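CytC3 (Streptomyces, PDB 3GJA) probably halogenates an unactivated carbon of its substrate as a nonheme iron halogenase of the phytanoyl-CoA dioxygenase (PhyH) family. Local coordinates at residues 95-100 with 292-297; 132-137 with 259-264. All blocks are in the same frame, centred on the assembly; numbering follows the deposited sequence.

Overall arrangement
Interactions 1 and 2 sit side by side, their centres about 11 Å apart, where strand 98-108 begins and its antiparallel neighbour 253-262 ends. The backbone pairs Leu99 O with Val261 N and Asn97 O with Thr263 N, probably hydrogen-bonded, join the two directly. Each contact is partly buried and ties a loop to an end of one of these strands or the turn leading into it. Interaction 1 is polar: a serine hydroxyl and an asparagine amide hold backbone atoms, buried at Ser292 and reaching solvent at Glu296. Interaction 2 has no hydrogen bond between its segments; an indole touches valine and proline, with the partly exposed Gln264 beside them. In sequence, 132-137 and 259-264 both fall within the span closed by interaction 1.

Interaction 1 of 2, residues 95-100 with 292-297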
ATOM      1  N   GLY A  95      11.664  -6.950   7.469  1.00 44.98           N
ATOM      2  CA  GLY A  95      12.893  -6.242   7.793  1.00 46.84           C
ATOM      3  C   GLY A  95      12.773  -4.762   8.099  1.00 48.18           C
ATOM      4  O   GLY A  95      11.889  -4.082   7.579  1.00 48.70           O
ATOM      5  N   ARG A  96      13.680  -4.259   8.935  1.00 49.23           N
ATOM      6  CA  ARG A  96      13.667  -2.851   9.322  1.00 50.66           C
ATOM      7  C   ARG A  96      14.215  -1.873   8.292  1.00 48.78           C
ATOM      8  O   ARG A  96      14.049  -0.668   8.442  1.00 49.23           O
ATOM      9  CB  ARG A  96      14.389  -2.653  10.651  1.00 53.58           C
ATOM     10  CG  ARG A  96      13.499  -2.878  11.857  1.00 58.38           C
ATOM     11  CD  ARG A  96      13.041  -4.317  11.950  1.00 62.67           C
ATOM     12  NE  ARG A  96      12.202  -4.539  13.125  1.00 67.36           N
ATOM     13  CZ  ARG A  96      11.828  -5.739  13.562  1.00 69.00           C
ATOM     14  NH1 ARG A  96      12.221  -6.836  12.922  1.00 69.08           N
ATOM     15  NH2 ARG A  96      11.059  -5.842  14.639  1.00 70.03           N
ATOM     16  N   ASN A  97      14.879  -2.371   7.257  1.00 47.00           N
ATOM     17  CA  ASN A  97      15.368  -1.477   6.216  1.00 45.96           C
ATOM     18  C   ASN A  97      14.227  -1.437   5.201  1.00 46.18           C
ATOM     19  O   ASN A  97      14.271  -2.109   4.174  1.00 45.28           O
ATOM     20  CB  ASN A  97      16.661  -2.018   5.591  1.00 44.32           C
ATOM     21  CG  ASN A  97      17.820  -2.040   6.582  1.00 47.25           C
ATOM     22  OD1 ASN A  97      18.013  -1.097   7.353  1.00 44.90           O
ATOM     23  ND2 ASN A  97      18.603  -3.113   6.557  1.00 46.68           N
ATOM     24  N   LEU A  98      13.207  -0.637   5.521  1.00 46.54           N
ATOM     25  CA  LEU A  98      11.990  -0.515   4.717  1.00 45.53           C
ATOM     26  C   LEU A  98      11.844   0.618   3.723  1.00 44.45           C
ATOM     27  O   LEU A  98      12.122   1.777   4.025  1.00 46.22           O
ATOM     28  CB  LEU A  98      10.773  -0.441   5.632  1.00 46.90           C
ATOM     29  CG  LEU A  98      10.075  -1.705   6.106  1.00 48.56           C
ATOM     30  CD1 LEU A  98       8.843  -1.291   6.910  1.00 44.92           C
ATOM     31  CD2 LEU A  98       9.678  -2.563   4.910  1.00 47.43           C
ATOM     32  N   LEU A  99      11.320   0.259   2.558  1.00 42.18           N
ATOM     33  CA  LEU A  99      11.061   1.186   1.464  1.00 40.40           C
ATOM     34  C   LEU A  99       9.553   1.216   1.153  1.00 40.43           C
ATOM     35  O   LEU A  99       8.923   0.164   1.016  1.00 38.66           O
ATOM     36  CB  LEU A  99      11.804   0.707   0.219  1.00 38.85           C
ATOM     37  CG  LEU A  99      12.893   1.529  -0.467  1.00 42.05           C
ATOM     38  CD1 LEU A  99      13.819   2.185   0.541  1.00 39.37           C
ATOM     39  CD2 LEU A  99      13.661   0.595  -1.412  1.00 38.67           C
ATOM     40  N   CYS A 100       8.971   2.412   1.081  1.00 39.27           N
ATOM     41  CA  CYS A 100       7.569   2.556   0.702  1.00 36.08           C
ATOM     42  C   CYS A 100       7.681   3.018  -0.739  1.00 36.22           C
ATOM     43  O   CYS A 100       8.050   4.161  -1.002  1.00 34.71           O
ATOM     44  CB  CYS A 100       6.850   3.630   1.520  1.00 36.98           C
ATOM     45  SG  CYS A 100       5.142   3.935   0.926  1.00 37.13           S
ATOM     46  N   SER A 292      12.671   3.398   7.452  1.00 39.79           N
ATOM     47  CA  SER A 292      13.384   2.912   8.622  1.00 40.07           C
ATOM     48  C   SER A 292      14.696   2.270   8.200  1.00 40.92           C
ATOM     49  O   SER A 292      14.888   1.955   7.027  1.00 41.73           O
ATOM     50  CB  SER A 292      12.526   1.894   9.364  1.00 40.21           C
ATOM     51  OG  SER A 292      12.094   0.886   8.475  1.00 40.88           O
ATOM     52  N   GLY A 293      15.595   2.072   9.158  1.00 40.03           N
ATOM     53  CA  GLY A 293      16.879   1.474   8.836  1.00 41.22           C
ATOM     54  C   GLY A 293      17.729   2.336   7.916  1.00 40.38           C
ATOM     55  O   GLY A 293      17.711   3.564   8.005  1.00 41.86           O
ATOM     56  N   VAL A 294      18.467   1.690   7.020  1.00 40.56           N
ATOM     57  CA  VAL A 294      19.341   2.390   6.083  1.00 39.61           C
ATOM     58  C   VAL A 294      19.280   1.689   4.743  1.00 41.09           C
ATOM     59  O   VAL A 294      18.811   0.558   4.653  1.00 41.27           O
ATOM     60  CB  VAL A 294      20.817   2.349   6.532  1.00 40.45           C
ATOM     61  CG1 VAL A 294      21.014   3.146   7.813  1.00 35.03           C
ATOM     62  CG2 VAL A 294      21.250   0.891   6.720  1.00 36.93           C
ATOM     63  N   ASP A 295      19.785   2.357   3.710  1.00 41.58           N
ATOM     64  CA  ASP A 295      19.792   1.792   2.369  1.00 43.41           C
ATOM     65  C   ASP A 295      21.216   1.518   1.910  1.00 45.33           C
ATOM     66  O   ASP A 295      21.933   2.428   1.493  1.00 43.62           O
ATOM     67  CB  ASP A 295      19.097   2.741   1.387  1.00 42.57           C
ATOM     68  CG  ASP A 295      19.151   2.239  -0.045  1.00 41.80           C
ATOM     69  OD1 ASP A 295      19.359   1.023  -0.237  1.00 39.79           O
ATOM     70  OD2 ASP A 295      18.982   3.056  -0.977  1.00 39.99           O
ATOM     71  N   GLU A 296      21.611   0.251   1.999  1.00 47.08           N
ATOM     72  CA  GLU A 296      22.943  -0.194   1.608  1.00 48.63           C
ATOM     73  C   GLU A 296      23.016  -0.505   0.124  1.00 48.81           C
ATOM     74  O   GLU A 296      24.005  -1.074  -0.329  1.00 51.35           O
ATOM     75  CB  GLU A 296      23.321  -1.466   2.371  1.00 51.14           C
ATOM     76  CG  GLU A 296      23.326  -1.333   3.874  1.00 55.63           C
ATOM     77  CD  GLU A 296      23.134  -2.672   4.561  1.00 60.06           C
ATOM     78  OE1 GLU A 296      21.992  -3.187   4.537  1.00 61.87           O
ATOM     79  OE2 GLU A 296      24.122  -3.211   5.117  1.00 60.80           O
ATOM     80  N   TYR A 297      21.984  -0.141  -0.632  1.00 47.32           N
ATOM     81  CA  TYR A 297      21.969  -0.442  -2.061  1.00 46.47           C
ATOM     82  C   TYR A 297      22.040   0.718  -3.035  1.00 46.34           C
ATOM     83  O   TYR A 297      22.853   0.702  -3.951  1.00 49.99           O
ATOM     84  CB  TYR A 297      20.745  -1.301  -2.400  1.00 44.51           C
ATOM     85  CG  TYR A 297      20.773  -2.642  -1.714  1.00 41.60           C
ATOM     86  CD1 TYR A 297      20.406  -2.771  -0.378  1.00 40.15           C
ATOM     87  CD2 TYR A 297      21.226  -3.775  -2.385  1.00 41.86           C
ATOM     88  CE1 TYR A 297      20.492  -3.998   0.274  1.00 40.02           C
ATOM     89  CE2 TYR A 297      21.320  -5.005  -1.745  1.00 38.68           C
ATOM     90  CZ  TYR A 297      20.951  -5.108  -0.421  1.00 41.16           C
ATOM     91  OH  TYR A 297      21.033  -6.326   0.202  1.00 42.61           O
TER
HETATM   92  O   HOH W   1      21.321  -3.282   7.596  1.00 48.47           O
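With chi1 at -66°, Asn97 has CG beside its own backbone N, and this carries OD1 to the backbone of Gly293 and Val294; Ser292 tucks OG between its backbone N and carbonyl carbon, facing Arg96 O. Ser292 OG donates to Arg96 O at a modelled 2.5 Å, so short that the exact distance is doubtful, and also rests on Leu98 CB. Val294 N gives Asn97 OD1 a fairly straight bond of 2.8 Å, arriving from above the carbonyl plane, 37° out of it. Gly293 comes close to the same oxygen, its CA 3.2 Å from Asn97 OD1; a side chain there would run into both OD1 and Arg96 O. On the other branch of the amide, Asn97 ND2 donates to a water that in turn donates weakly to Glu296 OE1, the amide and carboxylate planes being 60° apart. Were Asn97 replaced by alanine, Val294 N would probably lose this acceptor and the bridging water its donor, leaving the loop near 294-296 less firmly held. Asn97 itself centres an inverse gamma turn, and the whole contact fastens the loop after edge strand 289-290 to the turn that leads from helix 84-94 into strand 98-108 of the cupin-type barrel.

Interaction 2 of 2, residues 132-137 with 259-264; sequences IIWPSD and RYVPTQ
The six-membered end of the Trp134 indole meets the ring of Pro262 obliquely: Trp134 CH2 is 3.5 Å from Pro262 CD, and Trp134 CZ3 is 3.7 Å from Pro262 CG. The two side chains cross at about a right angle. At the pyrrole end, Val261 CG2 comes within 3.8 Å of Trp134 NE1, and the same methyl is 4.3 Å from Ile132 CG2, so one valine branch serves both residues. Gln264 meets both Trp134 and Pro135. Its chain bends at chi2 and sets NE2 3.6 Å from Pro135 CG and 4.0 Å from Trp134 CE3, the amide plane turned 85° from the indole. Farther out, the indole is held by Gly145 O, which accepts from Trp134 NE1, and by Phe143, whose ring meets it edge-to-face. Behind the other partner, Pro262 touches Ile94 of helix 84-94, while Ile133 pairs through its backbone with Gln266 in the two-stranded sheet of 132-133 and 266-267. Between the segments themselves no hydrogen bond forms: Ile132, Trp134 and Pro135 meet Val261, Pro262 and Gln264 by van der Waals packing, and the indole's directional fixing comes from Gly145, outside both segments.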
ATOM      1  N   ILE A 132       8.171  -4.527  -9.497  1.00 44.74           N
ATOM      2  CA  ILE A 132       8.890  -4.977  -8.314  1.00 45.54           C
ATOM      3  C   ILE A 132       9.709  -6.231  -8.615  1.00 47.58           C
ATOM      4  O   ILE A 132       9.191  -7.198  -9.175  1.00 47.16           O
ATOM      5  CB  ILE A 132       7.888  -5.297  -7.171  1.00 45.12           C
ATOM      6  CG1 ILE A 132       7.243  -4.001  -6.662  1.00 45.05           C
ATOM      7  CG2 ILE A 132       8.580  -6.065  -6.054  1.00 40.34           C
ATOM      8  CD1 ILE A 132       8.217  -3.027  -6.002  1.00 43.37           C
ATOM      9  N   ILE A 133      10.988  -6.210  -8.239  1.00 48.75           N
ATOM     10  CA  ILE A 133      11.869  -7.360  -8.458  1.00 48.47           C
ATOM     11  C   ILE A 133      12.749  -7.648  -7.244  1.00 48.50           C
ATOM     12  O   ILE A 133      13.575  -6.821  -6.858  1.00 47.76           O
ATOM     13  CB  ILE A 133      12.806  -7.147  -9.670  1.00 49.75           C
ATOM     14  CG1 ILE A 133      12.000  -7.084 -10.970  1.00 49.40           C
ATOM     15  CG2 ILE A 133      13.813  -8.289  -9.749  1.00 48.90           C
ATOM     16  CD1 ILE A 133      11.355  -8.395 -11.355  1.00 50.63           C
ATOM     17  N   TRP A 134      12.561  -8.817  -6.642  1.00 47.48           N
ATOM     18  CA  TRP A 134      13.365  -9.225  -5.496  1.00 49.31           C
ATOM     19  C   TRP A 134      14.579  -9.986  -6.026  1.00 52.07           C
ATOM     20  O   TRP A 134      14.532 -10.566  -7.112  1.00 52.16           O
ATOM     21  CB  TRP A 134      12.587 -10.165  -4.578  1.00 45.55           C
ATOM     22  CG  TRP A 134      11.520  -9.530  -3.761  1.00 44.36           C
ATOM     23  CD1 TRP A 134      10.398  -8.901  -4.217  1.00 43.23           C
ATOM     24  CD2 TRP A 134      11.437  -9.517  -2.329  1.00 42.39           C
ATOM     25  NE1 TRP A 134       9.617  -8.500  -3.158  1.00 43.04           N
ATOM     26  CE2 TRP A 134      10.229  -8.865  -1.987  1.00 42.87           C
ATOM     27  CE3 TRP A 134      12.265  -9.993  -1.301  1.00 40.64           C
ATOM     28  CZ2 TRP A 134       9.823  -8.676  -0.656  1.00 40.48           C
ATOM     29  CZ3 TRP A 134      11.862  -9.806   0.025  1.00 41.20           C
ATOM     30  CH2 TRP A 134      10.649  -9.152   0.331  1.00 39.95           C
ATOM     31  N   PRO A 135      15.684  -9.999  -5.262  1.00 54.38           N
ATOM     32  CA  PRO A 135      16.878 -10.721  -5.716  1.00 55.35           C
ATOM     33  C   PRO A 135      16.609 -12.221  -5.695  1.00 58.14           C
ATOM     34  O   PRO A 135      15.819 -12.707  -4.883  1.00 55.97           O
ATOM     35  CB  PRO A 135      17.939 -10.299  -4.706  1.00 54.58           C
ATOM     36  CG  PRO A 135      17.139 -10.083  -3.451  1.00 55.01           C
ATOM     37  CD  PRO A 135      15.927  -9.339  -3.966  1.00 53.74           C
ATOM     38  N   SER A 136      17.264 -12.954  -6.589  1.00 61.69           N
ATOM     39  CA  SER A 136      17.068 -14.399  -6.659  1.00 66.05           C
ATOM     40  C   SER A 136      18.322 -15.139  -7.112  1.00 68.80           C
ATOM     41  O   SER A 136      19.219 -14.552  -7.719  1.00 68.74           O
ATOM     42  CB  SER A 136      15.915 -14.723  -7.617  1.00 65.25           C
ATOM     43  OG  SER A 136      16.170 -14.195  -8.909  1.00 63.84           O
ATOM     44  N   ASP A 137      18.374 -16.432  -6.810  1.00 72.94           N
ATOM     45  CA  ASP A 137      19.507 -17.264  -7.195  1.00 77.07           C
ATOM     46  C   ASP A 137      19.493 -17.491  -8.697  1.00 79.33           C
ATOM     47  O   ASP A 137      18.554 -17.086  -9.389  1.00 79.90           O
ATOM     48  CB  ASP A 137      19.459 -18.611  -6.471  1.00 77.39           C
ATOM     49  CG  ASP A 137      19.843 -18.498  -5.010  1.00 78.79           C
ATOM     50  OD1 ASP A 137      20.968 -18.030  -4.733  1.00 78.83           O
ATOM     51  OD2 ASP A 137      19.027 -18.874  -4.143  1.00 79.25           O
ATOM     52  N   ARG A 259       2.343   0.571   0.008  1.00 33.78           N
ATOM     53  CA  ARG A 259       3.030  -0.684  -0.279  1.00 35.53           C
ATOM     54  C   ARG A 259       4.526  -0.631   0.049  1.00 34.89           C
ATOM     55  O   ARG A 259       5.233   0.313  -0.320  1.00 33.75           O
ATOM     56  CB  ARG A 259       2.761  -1.049  -1.746  1.00 37.48           C
ATOM     57  CG  ARG A 259       1.404  -0.499  -2.196  1.00 40.58           C
ATOM     58  CD  ARG A 259       0.837  -1.115  -3.472  1.00 44.01           C
ATOM     59  NE  ARG A 259       0.365  -2.471  -3.236  1.00 47.98           N
ATOM     60  CZ  ARG A 259      -0.803  -2.950  -3.652  1.00 45.29           C
ATOM     61  NH1 ARG A 259      -1.644  -2.184  -4.332  1.00 45.24           N
ATOM     62  NH2 ARG A 259      -1.120  -4.208  -3.390  1.00 42.75           N
ATOM     63  N   TYR A 260       4.991  -1.653   0.759  1.00 34.38           N
ATOM     64  CA  TYR A 260       6.378  -1.711   1.195  1.00 35.14           C
ATOM     65  C   TYR A 260       7.191  -2.871   0.654  1.00 36.35           C
ATOM     66  O   TYR A 260       6.666  -3.936   0.333  1.00 35.95           O
ATOM     67  CB  TYR A 260       6.444  -1.740   2.722  1.00 34.30           C
ATOM     68  CG  TYR A 260       5.729  -0.584   3.376  1.00 35.62           C
ATOM     69  CD1 TYR A 260       4.333  -0.532   3.412  1.00 33.57           C
ATOM     70  CD2 TYR A 260       6.446   0.474   3.935  1.00 34.44           C
ATOM     71  CE1 TYR A 260       3.667   0.548   3.988  1.00 35.50           C
ATOM     72  CE2 TYR A 260       5.791   1.559   4.512  1.00 35.84           C
ATOM     73  CZ  TYR A 260       4.401   1.593   4.533  1.00 35.76           C
ATOM     74  OH  TYR A 260       3.756   2.680   5.073  1.00 34.80           O
ATOM     75  N   VAL A 261       8.494  -2.646   0.593  1.00 37.07           N
ATOM     76  CA  VAL A 261       9.429  -3.627   0.093  1.00 38.20           C
ATOM     77  C   VAL A 261      10.794  -3.323   0.736  1.00 39.33           C
ATOM     78  O   VAL A 261      11.144  -2.158   0.943  1.00 39.35           O
ATOM     79  CB  VAL A 261       9.493  -3.510  -1.446  1.00 39.44           C
ATOM     80  CG1 VAL A 261      10.587  -2.535  -1.867  1.00 36.90           C
ATOM     81  CG2 VAL A 261       9.656  -4.869  -2.058  1.00 43.21           C
ATOM     82  N   PRO A 262      11.564  -4.365   1.102  1.00 38.55           N
ATOM     83  CA  PRO A 262      12.876  -4.126   1.715  1.00 38.83           C
ATOM     84  C   PRO A 262      13.836  -3.502   0.708  1.00 37.55           C
ATOM     85  O   PRO A 262      13.640  -3.639  -0.497  1.00 37.88           O
ATOM     86  CB  PRO A 262      13.307  -5.523   2.173  1.00 38.85           C
ATOM     87  CG  PRO A 262      12.640  -6.419   1.195  1.00 39.22           C
ATOM     88  CD  PRO A 262      11.259  -5.805   1.076  1.00 38.80           C
ATOM     89  N   THR A 263      14.860  -2.811   1.208  1.00 37.21           N
ATOM     90  CA  THR A 263      15.854  -2.122   0.371  1.00 37.01           C
ATOM     91  C   THR A 263      16.520  -2.946  -0.743  1.00 37.54           C
ATOM     92  O   THR A 263      16.885  -2.415  -1.791  1.00 36.30           O
ATOM     93  CB  THR A 263      16.982  -1.518   1.245  1.00 37.55           C
ATOM     94  OG1 THR A 263      17.475  -2.517   2.151  1.00 36.02           O
ATOM     95  CG2 THR A 263      16.470  -0.323   2.039  1.00 38.32           C
ATOM     96  N   GLN A 264      16.695  -4.234  -0.501  1.00 37.41           N
ATOM     97  CA  GLN A 264      17.320  -5.126  -1.469  1.00 41.49           C
ATOM     98  C   GLN A 264      16.475  -5.271  -2.727  1.00 42.46           C
ATOM     99  O   GLN A 264      16.956  -5.736  -3.764  1.00 41.35           O
ATOM    100  CB  GLN A 264      17.511  -6.489  -0.825  1.00 43.93           C
ATOM    101  CG  GLN A 264      16.841  -6.566   0.544  1.00 47.00           C
ATOM    102  CD  GLN A 264      15.953  -7.766   0.671  1.00 47.99           C
ATOM    103  OE1 GLN A 264      15.332  -7.984   1.703  1.00 49.97           O
ATOM    104  NE2 GLN A 264      15.884  -8.560  -0.389  1.00 51.75           N
TER